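Local coordinates for Mgp-operon protein 3 (Mycoplasma pneumoniae, PDB 6RJ1) that probably serves in the attachment of this human pathogen to host cells, as the immunodominant extracellular adhesion protein P40/P90, at residues A[60-65]-A[82-87]; A[167-172]-A[366-371]; A[136-141]-A[713-718]. All coordinates share one frame; numbering follows the deposited sequence.

Contact 1: residues A[60-65]-A[82-87]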
loop_
_atom_site.group_PDB
_atom_site.type_symbol
_atom_site.label_atom_id
_atom_site.label_comp_id
_atom_site.label_asym_id
_atom_site.label_seq_id
_atom_site.Cartn_x
_atom_site.Cartn_y
_atom_site.Cartn_z
ATOM N N ALA A 60 19.186 10.655 -0.320
ATOM C CA ALA A 60 19.309 9.885 0.926
ATOM C C ALA A 60 19.828 10.781 2.072
ATOM O O ALA A 60 19.973 10.329 3.213
ATOM C CB ALA A 60 20.240 8.704 0.712
ATOM N N LEU A 61 20.110 12.049 1.761
ATOM C CA LEU A 61 20.589 13.009 2.738
ATOM C C LEU A 61 19.464 13.859 3.306
ATOM O O LEU A 61 19.728 14.696 4.169
ATOM C CB LEU A 61 21.706 13.891 2.157
ATOM C CG LEU A 61 23.067 13.228 1.969
ATOM C CD1 LEU A 61 23.962 14.098 1.128
ATOM C CD2 LEU A 61 23.737 12.920 3.297
ATOM N N VAL A 62 18.213 13.649 2.840
ATOM C CA VAL A 62 17.050 14.389 3.332
ATOM C C VAL A 62 16.803 14.039 4.812
ATOM O O VAL A 62 16.885 12.869 5.180
ATOM C CB VAL A 62 15.793 14.213 2.427
ATOM C CG1 VAL A 62 15.159 12.826 2.561
ATOM C CG2 VAL A 62 14.768 15.309 2.685
ATOM N N ARG A 63 16.585 15.055 5.663
ATOM C CA ARG A 63 16.313 14.853 7.083
ATOM C C ARG A 63 15.084 15.650 7.503
ATOM O O ARG A 63 14.996 16.839 7.207
ATOM C CB ARG A 63 17.546 15.164 7.962
ATOM C CG ARG A 63 18.685 14.140 7.837
ATOM C CD ARG A 63 18.281 12.716 8.211
ATOM N NE ARG A 63 19.398 11.774 8.118
ATOM C CZ ARG A 63 19.807 11.186 6.993
ATOM N NH1 ARG A 63 19.198 11.442 5.841
ATOM N NH2 ARG A 63 20.831 10.340 7.013
ATOM N N VAL A 64 14.107 14.974 8.134
ATOM C CA VAL A 64 12.861 15.620 8.558
ATOM C C VAL A 64 12.720 15.583 10.084
ATOM O O VAL A 64 13.103 14.600 10.719
ATOM C CB VAL A 64 11.609 15.064 7.806
ATOM C CG1 VAL A 64 10.334 15.795 8.209
ATOM C CG2 VAL A 64 11.790 15.138 6.291
ATOM N N LYS A 65 12.208 16.685 10.668
ATOM C CA LYS A 65 11.936 16.780 12.096
ATOM C C LYS A 65 10.476 17.171 12.355
ATOM O O LYS A 65 9.872 17.916 11.577
ATOM C CB LYS A 65 12.939 17.695 12.837
ATOM C CG LYS A 65 12.791 19.203 12.607
ATOM C CD LYS A 65 13.664 20.034 13.541
ATOM C CE LYS A 65 13.596 21.530 13.283
ATOM N NZ LYS A 65 14.156 21.915 11.951
ATOM N N LEU A 82 6.211 20.272 11.086
ATOM C CA LEU A 82 7.009 19.513 10.134
ATOM C C LEU A 82 7.971 20.470 9.426
ATOM O O LEU A 82 7.556 21.525 8.941
ATOM C CB LEU A 82 6.058 18.846 9.120
ATOM C CG LEU A 82 5.925 17.319 9.133
ATOM C CD1 LEU A 82 5.925 16.752 10.535
ATOM C CD2 LEU A 82 4.675 16.882 8.407
ATOM N N SER A 83 9.264 20.122 9.416
ATOM C CA SER A 83 10.313 20.907 8.758
ATOM C C SER A 83 11.504 20.036 8.395
ATOM O O SER A 83 11.660 18.939 8.939
ATOM C CB SER A 83 10.770 22.065 9.637
ATOM O OG SER A 83 11.335 21.586 10.845
ATOM N N PHE A 84 12.348 20.526 7.479
ATOM C CA PHE A 84 13.552 19.815 7.093
ATOM C C PHE A 84 14.667 20.165 8.083
ATOM O O PHE A 84 14.857 21.340 8.407
ATOM C CB PHE A 84 13.962 20.151 5.651
ATOM C CG PHE A 84 13.041 19.651 4.558
ATOM C CD1 PHE A 84 12.955 18.291 4.260
ATOM C CD2 PHE A 84 12.306 20.541 3.786
ATOM C CE1 PHE A 84 12.116 17.834 3.243
ATOM C CE2 PHE A 84 11.473 20.080 2.759
ATOM C CZ PHE A 84 11.379 18.730 2.500
ATOM N N ASP A 85 15.361 19.136 8.598
ATOM C CA ASP A 85 16.466 19.278 9.540
ATOM C C ASP A 85 17.793 19.428 8.784
ATOM O O ASP A 85 18.522 18.448 8.592
ATOM C CB ASP A 85 16.506 18.100 10.534
ATOM C CG ASP A 85 17.156 18.449 11.864
ATOM O OD1 ASP A 85 18.370 18.780 11.873
ATOM O OD2 ASP A 85 16.446 18.423 12.892
ATOM N N THR A 86 18.092 20.672 8.362
ATOM C CA THR A 86 19.295 21.081 7.627
ATOM C C THR A 86 20.587 20.702 8.382
ATOM O O THR A 86 21.560 20.282 7.748
ATOM C CB THR A 86 19.180 22.580 7.275
ATOM O OG1 THR A 86 18.112 22.737 6.338
ATOM C CG2 THR A 86 20.462 23.168 6.674
ATOM N N GLN A 87 20.571 20.820 9.725
ATOM C CA GLN A 87 21.687 20.483 10.609
ATOM C C GLN A 87 22.027 18.986 10.570
ATOM O O GLN A 87 23.208 18.636 10.515
ATOM C CB GLN A 87 21.402 20.948 12.045
ATOM C CG GLN A 87 21.525 22.461 12.228
ATOM C CD GLN A 87 21.191 22.920 13.629
ATOM O OE1 GLN A 87 20.168 22.538 14.220
ATOM N NE2 GLN A 87 22.042 23.775 14.187
#

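Contact 2: residues A[167-172]-A[366-371]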
loop_
_atom_site.group_PDB
_atom_site.type_symbol
_atom_site.label_atom_id
_atom_site.label_comp_id
_atom_site.label_asym_id
_atom_site.label_seq_id
_atom_site.Cartn_x
_atom_site.Cartn_y
_atom_site.Cartn_z
ATOM N N GLU A 167 4.425 1.171 12.255
ATOM C CA GLU A 167 5.107 -0.117 12.248
ATOM C C GLU A 167 6.327 -0.065 11.323
ATOM O O GLU A 167 6.259 0.557 10.256
ATOM C CB GLU A 167 4.153 -1.216 11.760
ATOM C CG GLU A 167 4.629 -2.630 12.059
ATOM C CD GLU A 167 3.963 -3.732 11.257
ATOM O OE1 GLU A 167 3.054 -3.429 10.450
ATOM O OE2 GLU A 167 4.350 -4.908 11.446
ATOM N N GLN A 168 7.426 -0.759 11.708
ATOM C CA GLN A 168 8.613 -0.860 10.865
ATOM C C GLN A 168 8.210 -1.525 9.531
ATOM O O GLN A 168 7.279 -2.340 9.532
ATOM C CB GLN A 168 9.773 -1.580 11.584
ATOM C CG GLN A 168 9.573 -3.062 11.868
ATOM C CD GLN A 168 10.744 -3.667 12.597
ATOM O OE1 GLN A 168 10.585 -4.295 13.639
ATOM N NE2 GLN A 168 11.949 -3.498 12.067
ATOM N N PRO A 169 8.774 -1.123 8.369
ATOM C CA PRO A 169 8.308 -1.711 7.105
ATOM C C PRO A 169 8.469 -3.225 7.009
ATOM O O PRO A 169 9.393 -3.803 7.589
ATOM C CB PRO A 169 9.114 -0.960 6.040
ATOM C CG PRO A 169 9.606 0.264 6.711
ATOM C CD PRO A 169 9.844 -0.137 8.128
ATOM N N VAL A 170 7.523 -3.869 6.322
ATOM C CA VAL A 170 7.540 -5.308 6.094
ATOM C C VAL A 170 8.513 -5.535 4.938
ATOM O O VAL A 170 8.356 -4.940 3.867
ATOM C CB VAL A 170 6.129 -5.887 5.808
ATOM C CG1 VAL A 170 6.201 -7.378 5.489
ATOM C CG2 VAL A 170 5.168 -5.632 6.968
ATOM N N THR A 171 9.539 -6.351 5.164
ATOM C CA THR A 171 10.537 -6.622 4.131
ATOM C C THR A 171 10.190 -7.932 3.418
ATOM O O THR A 171 9.435 -8.736 3.978
ATOM C CB THR A 171 11.955 -6.663 4.745
ATOM O OG1 THR A 171 12.128 -7.871 5.493
ATOM C CG2 THR A 171 12.272 -5.428 5.581
ATOM N N PRO A 172 10.772 -8.223 2.233
ATOM C CA PRO A 172 10.500 -9.520 1.590
ATOM C C PRO A 172 10.957 -10.740 2.411
ATOM O O PRO A 172 10.624 -11.872 2.046
ATOM C CB PRO A 172 11.267 -9.416 0.269
ATOM C CG PRO A 172 12.318 -8.409 0.514
ATOM C CD PRO A 172 11.696 -7.410 1.417
ATOM N N MET A 366 13.916 -0.915 -0.593
ATOM C CA MET A 366 12.526 -0.451 -0.468
ATOM C C MET A 366 12.423 1.094 -0.476
ATOM O O MET A 366 11.311 1.647 -0.450
ATOM C CB MET A 366 11.918 -0.958 0.840
ATOM C CG MET A 366 11.621 -2.409 0.844
ATOM S SD MET A 366 11.215 -2.925 2.510
ATOM C CE MET A 366 9.558 -2.300 2.632
ATOM N N GLY A 367 13.574 1.760 -0.463
ATOM C CA GLY A 367 13.644 3.211 -0.454
ATOM C C GLY A 367 13.772 3.777 0.943
ATOM O O GLY A 367 13.510 4.964 1.157
ATOM N N VAL A 368 14.157 2.929 1.905
ATOM C CA VAL A 368 14.361 3.342 3.289
ATOM C C VAL A 368 15.821 3.797 3.370
ATOM O O VAL A 368 16.700 3.131 2.809
ATOM C CB VAL A 368 13.999 2.196 4.282
ATOM C CG1 VAL A 368 14.517 2.470 5.688
ATOM C CG2 VAL A 368 12.493 1.949 4.312
ATOM N N ILE A 369 16.072 4.964 3.986
ATOM C CA ILE A 369 17.430 5.498 4.147
ATOM C C ILE A 369 18.181 4.642 5.177
ATOM O O ILE A 369 17.867 4.689 6.371
ATOM C CB ILE A 369 17.459 7.021 4.505
ATOM C CG1 ILE A 369 16.704 7.882 3.458
ATOM C CG2 ILE A 369 18.907 7.520 4.733
ATOM C CD1 ILE A 369 16.269 9.262 3.969
ATOM N N VAL A 370 19.129 3.828 4.696
ATOM C CA VAL A 370 19.973 2.986 5.541
ATOM C C VAL A 370 21.407 3.535 5.436
ATOM O O VAL A 370 22.124 3.201 4.486
ATOM C CB VAL A 370 19.866 1.463 5.234
ATOM C CG1 VAL A 370 20.730 0.643 6.190
ATOM C CG2 VAL A 370 18.417 0.987 5.295
ATOM N N PRO A 371 21.817 4.435 6.360
ATOM C CA PRO A 371 23.184 4.997 6.284
ATOM C C PRO A 371 24.282 3.933 6.327
ATOM O O PRO A 371 24.213 3.001 7.125
ATOM C CB PRO A 371 23.246 5.967 7.473
ATOM C CG PRO A 371 21.811 6.251 7.814
ATOM C CD PRO A 371 21.085 4.971 7.524
#

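Contact 3: residues A[136-141]-A[713-718]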
loop_
_atom_site.group_PDB
_atom_site.type_symbol
_atom_site.label_atom_id
_atom_site.label_comp_id
_atom_site.label_asym_id
_atom_site.label_seq_id
_atom_site.Cartn_x
_atom_site.Cartn_y
_atom_site.Cartn_z
ATOM N N LEU A 136 7.040 19.600 2.553
ATOM C CA LEU A 136 6.399 18.827 3.608
ATOM C C LEU A 136 4.914 19.253 3.745
ATOM O O LEU A 136 4.614 20.441 3.560
ATOM C CB LEU A 136 7.106 19.151 4.941
ATOM C CG LEU A 136 8.120 18.175 5.567
ATOM C CD1 LEU A 136 7.997 16.762 5.075
ATOM C CD2 LEU A 136 9.505 18.717 5.523
ATOM N N PRO A 137 3.976 18.337 4.116
ATOM C CA PRO A 137 2.579 18.771 4.315
ATOM C C PRO A 137 2.474 19.749 5.490
ATOM O O PRO A 137 3.409 19.829 6.294
ATOM C CB PRO A 137 1.839 17.465 4.590
ATOM C CG PRO A 137 2.870 16.551 5.120
ATOM C CD PRO A 137 4.139 16.900 4.416
ATOM N N TYR A 138 1.368 20.513 5.579
ATOM C CA TYR A 138 1.230 21.461 6.675
ATOM C C TYR A 138 0.477 20.889 7.883
ATOM O O TYR A 138 -0.576 20.269 7.739
ATOM C CB TYR A 138 0.619 22.789 6.206
ATOM C CG TYR A 138 0.542 23.844 7.291
ATOM C CD1 TYR A 138 1.603 24.715 7.524
ATOM C CD2 TYR A 138 -0.590 23.971 8.089
ATOM C CE1 TYR A 138 1.539 25.681 8.531
ATOM C CE2 TYR A 138 -0.649 24.906 9.120
ATOM C CZ TYR A 138 0.411 25.771 9.327
ATOM O OH TYR A 138 0.325 26.709 10.325
ATOM N N VAL A 139 1.030 21.139 9.079
ATOM C CA VAL A 139 0.457 20.783 10.376
ATOM C C VAL A 139 0.897 21.845 11.389
ATOM O O VAL A 139 2.092 22.018 11.632
ATOM C CB VAL A 139 0.669 19.308 10.819
ATOM C CG1 VAL A 139 2.145 18.944 10.969
ATOM C CG2 VAL A 139 -0.111 18.997 12.089
ATOM N N LYS A 140 -0.070 22.621 11.896
ATOM C CA LYS A 140 0.183 23.752 12.785
ATOM C C LYS A 140 0.586 23.317 14.191
ATOM O O LYS A 140 -0.116 22.519 14.814
ATOM C CB LYS A 140 -1.027 24.717 12.778
ATOM C CG LYS A 140 -1.020 25.848 13.811
ATOM C CD LYS A 140 -2.242 25.728 14.738
ATOM C CE LYS A 140 -2.361 26.826 15.767
ATOM N NZ LYS A 140 -2.865 28.095 15.176
ATOM N N GLN A 141 1.733 23.849 14.675
ATOM C CA GLN A 141 2.255 23.613 16.024
ATOM C C GLN A 141 1.282 24.305 16.962
ATOM O O GLN A 141 1.023 25.500 16.801
ATOM C CB GLN A 141 3.670 24.180 16.169
ATOM C CG GLN A 141 4.637 23.166 16.743
ATOM C CD GLN A 141 6.004 23.740 16.974
ATOM O OE1 GLN A 141 6.440 23.892 18.118
ATOM N NE2 GLN A 141 6.725 24.049 15.897
ATOM N N SER A 713 -3.472 25.676 2.161
ATOM C CA SER A 713 -4.134 26.329 3.291
ATOM C C SER A 713 -3.231 26.281 4.528
ATOM O O SER A 713 -2.726 25.210 4.891
ATOM C CB SER A 713 -5.479 25.668 3.580
ATOM O OG SER A 713 -6.198 26.374 4.576
ATOM N N THR A 714 -3.014 27.459 5.150
ATOM C CA THR A 714 -2.169 27.641 6.333
ATOM C C THR A 714 -3.003 27.825 7.587
ATOM O O THR A 714 -3.469 28.928 7.864
ATOM C CB THR A 714 -1.131 28.759 6.122
ATOM O OG1 THR A 714 -1.739 29.879 5.468
ATOM C CG2 THR A 714 0.072 28.287 5.333
ATOM N N SER A 715 -3.178 26.725 8.343
ATOM C CA SER A 715 -3.935 26.597 9.597
ATOM C C SER A 715 -5.362 27.164 9.481
ATOM O O SER A 715 -6.280 26.422 9.123
ATOM C CB SER A 715 -3.161 27.192 10.775
ATOM O OG SER A 715 -3.832 26.973 12.007
ATOM N N ASP A 716 -5.521 28.481 9.738
ATOM C CA ASP A 716 -6.746 29.284 9.677
ATOM C C ASP A 716 -8.061 28.480 9.932
ATOM O O ASP A 716 -8.175 27.781 10.947
ATOM C CB ASP A 716 -6.814 30.099 8.353
ATOM C CG ASP A 716 -6.481 29.353 7.064
ATOM O OD1 ASP A 716 -6.937 28.197 6.905
ATOM O OD2 ASP A 716 -5.779 29.931 6.209
ATOM N N ASP A 717 -9.031 28.604 9.001
ATOM C CA ASP A 717 -10.373 28.024 9.042
ATOM C C ASP A 717 -10.572 26.787 8.141
ATOM O O ASP A 717 -11.656 26.192 8.164
ATOM C CB ASP A 717 -11.439 29.105 8.734
ATOM C CG ASP A 717 -10.972 30.333 7.951
ATOM O OD1 ASP A 717 -10.149 31.109 8.493
ATOM O OD2 ASP A 717 -11.459 30.536 6.815
ATOM N N ASN A 718 -9.540 26.387 7.373
ATOM C CA ASN A 718 -9.633 25.212 6.503
ATOM C C ASN A 718 -8.706 24.066 6.969
ATOM O O ASN A 718 -8.259 23.239 6.160
ATOM C CB ASN A 718 -9.427 25.594 5.030
ATOM C CG ASN A 718 -10.529 26.467 4.460
ATOM O OD1 ASN A 718 -11.722 26.122 4.493
ATOM N ND2 ASN A 718 -10.150 27.614 3.908
#

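Contact 1: residues A[60-65]-A[82-87]
The Phe84 ring meets segment 60-65 at its edge, where Arg63 O lies close to the ring plane, and obliquely through two valine methyls. Val62 CG2 comes to 3.7 Å from Phe84 CE1, and Val64 CG2 to 3.9 Å from Phe84 CD1. Tyr451 of helix 446-454 adds an edge-to-face ring contact, so branched aliphatic and aromatic side chains suit this apolar face of the hairpin. A second flat group, the Arg63 guanidinium, is turned away from segment 82-87. Its NH1 donates, within the guanidinium plane, to Ala60 O and to Val62 O; a bend at chi2 (-59°) folds the chain back to these carbonyls, and the two bonds fix the group against its own backbone.

The backbones pair as antiparallel strands. Lys65 and Ser83 form the hydrogen-bonded pair, with Lys65 N 2.9 Å from Ser83 O and Ser83 N 3.1 Å from Lys65 O, both bonds nearly along the C=O axis. Val64 and Phe84 are the non-hydrogen-bonded pair. One step further on, Asp85 N reaches Arg63 O at 2.7 Å, from well above the carbonyl plane, as the chain leaves the strand.

On the face of Lys65 and Ser83, the lysine chain, straight as far as CE, turns at chi4 (-66°) and brings Lys65 NZ to 3.0 Å from Ser83 OG. Its side chain crosses that of Asp85 at about a right angle, with Lys65 CD 3.3 Å from Asp85 OD2, while NZ stays 4.3 Å from that oxygen. Asp85 instead works as the N-cap of helix 86-93, OD1 accepting from Glu88 N. The lysine charge, though in no salt bridge, would probably still stabilise the carboxylate. The hairpin has an apolar face and a polar one, and its second strand runs on through Asp85 into helix 86-93.

Contact 2: residues A[167-172]-A[366-371]
Met366 reaches across to segment 167-172 with its thioether end. CG stands anti to the carbonyl carbon (chi1 -72°), the chain runs extended through chi2, and a bend at chi3 (77°) turns the terminal methyl to Pro169 and the Val170 carbonyl. Met366 CE therefore packs 3.7 Å from Pro169 CB, while Met366 SD lies 4.1 Å from Thr171 CG2. Methionine suits this place because a long, unbranched, apolar thioether can reach between the proline ring, the valine carbonyl and the threonine methyl.

Thr171 meets the methionine at about a right angle and divides its two branches by chemistry. CG2, anti to the carbonyl carbon, faces the sulfur; OG1, between the backbone N and the carbonyl carbon, has its hydrogen bond with Glu240. Beside them, Val368 CG2 lies against the rigid proline ring, 4.1 Å from Pro169 CG. No hydrogen bond links the two segments, so the two are joined by apolar packing. Trp236 also packs on Pro169, and Leu363 touches both Thr171 and Val368.

The residues that meet here lie in irregular chain, and the contact is buried. Gly367 takes positive phi (95°), a conformation easy for a residue without CB, as the chain leaves helix 360-365. With two bonds back into the last turn, this is a Schellman motif: it ends the helix and turns the chain, with the CB atoms of Met366 and Val368 on either side of it directed to segment 167-172.

Contact 3: residues A[136-141]-A[713-718]
Tyr138 and Lys140 both carry CG anti to the backbone N (chi1 -176° and 171°), an extended start that sends the two side chains across to the loop at 713-718. The tyrosine ring then lies along the backbone there. Thr714 CA sits over one face, 4.2 Å above the plane and offset toward the rim, while Ser715 N approaches obliquely, 3.2 Å from Tyr138 CE2. The phenol end meets the serine side chain, with Tyr138 OH 3.5 Å from Ser715 CB, and has a weak hydrogen bond to Asn78 O.

Lys140 passes alongside Ser715: its CD is 3.4 Å from Ser715 OG. Bends at chi2 and chi4 curl its end so that Lys140 NZ also stands 3.5 Å from Ser715 OG, a weak hydrogen bond. The firmer partner of NZ is Thr77 O. A small serine lets the loop settle close to both longer side chains. Beyond it, Asp716 OD1 accepts from Asn718 N in an Asx turn, which shapes the loop from within.

With a single weak polar link and an aromatic ring against peptide backbone, the contact depends chiefly on van der Waals packing at the protein surface.

In the fold
Contact 1 comes first along the chain and is closed before the others begin; contact 2 is nested inside the long loop that contact 3 closes. Contact 1 touches both others, its centre about 18 Å from that of contact 2 and about 19 Å from that of contact 3. Ile369 packs on Ala60 and Val62, and Leu136 on Phe84 and Val64. Contacts 2 and 3 stay about 11 Å apart at their nearest atoms. Helix 446-454 packs on segments 60-65 and 366-371. Strand 82-84 meets segment 136-141, which follows strand 125-135, the neighbour of strand 487-492 in the eight-stranded sheet. The three contacts thus bring together parts of the chain far apart in sequence.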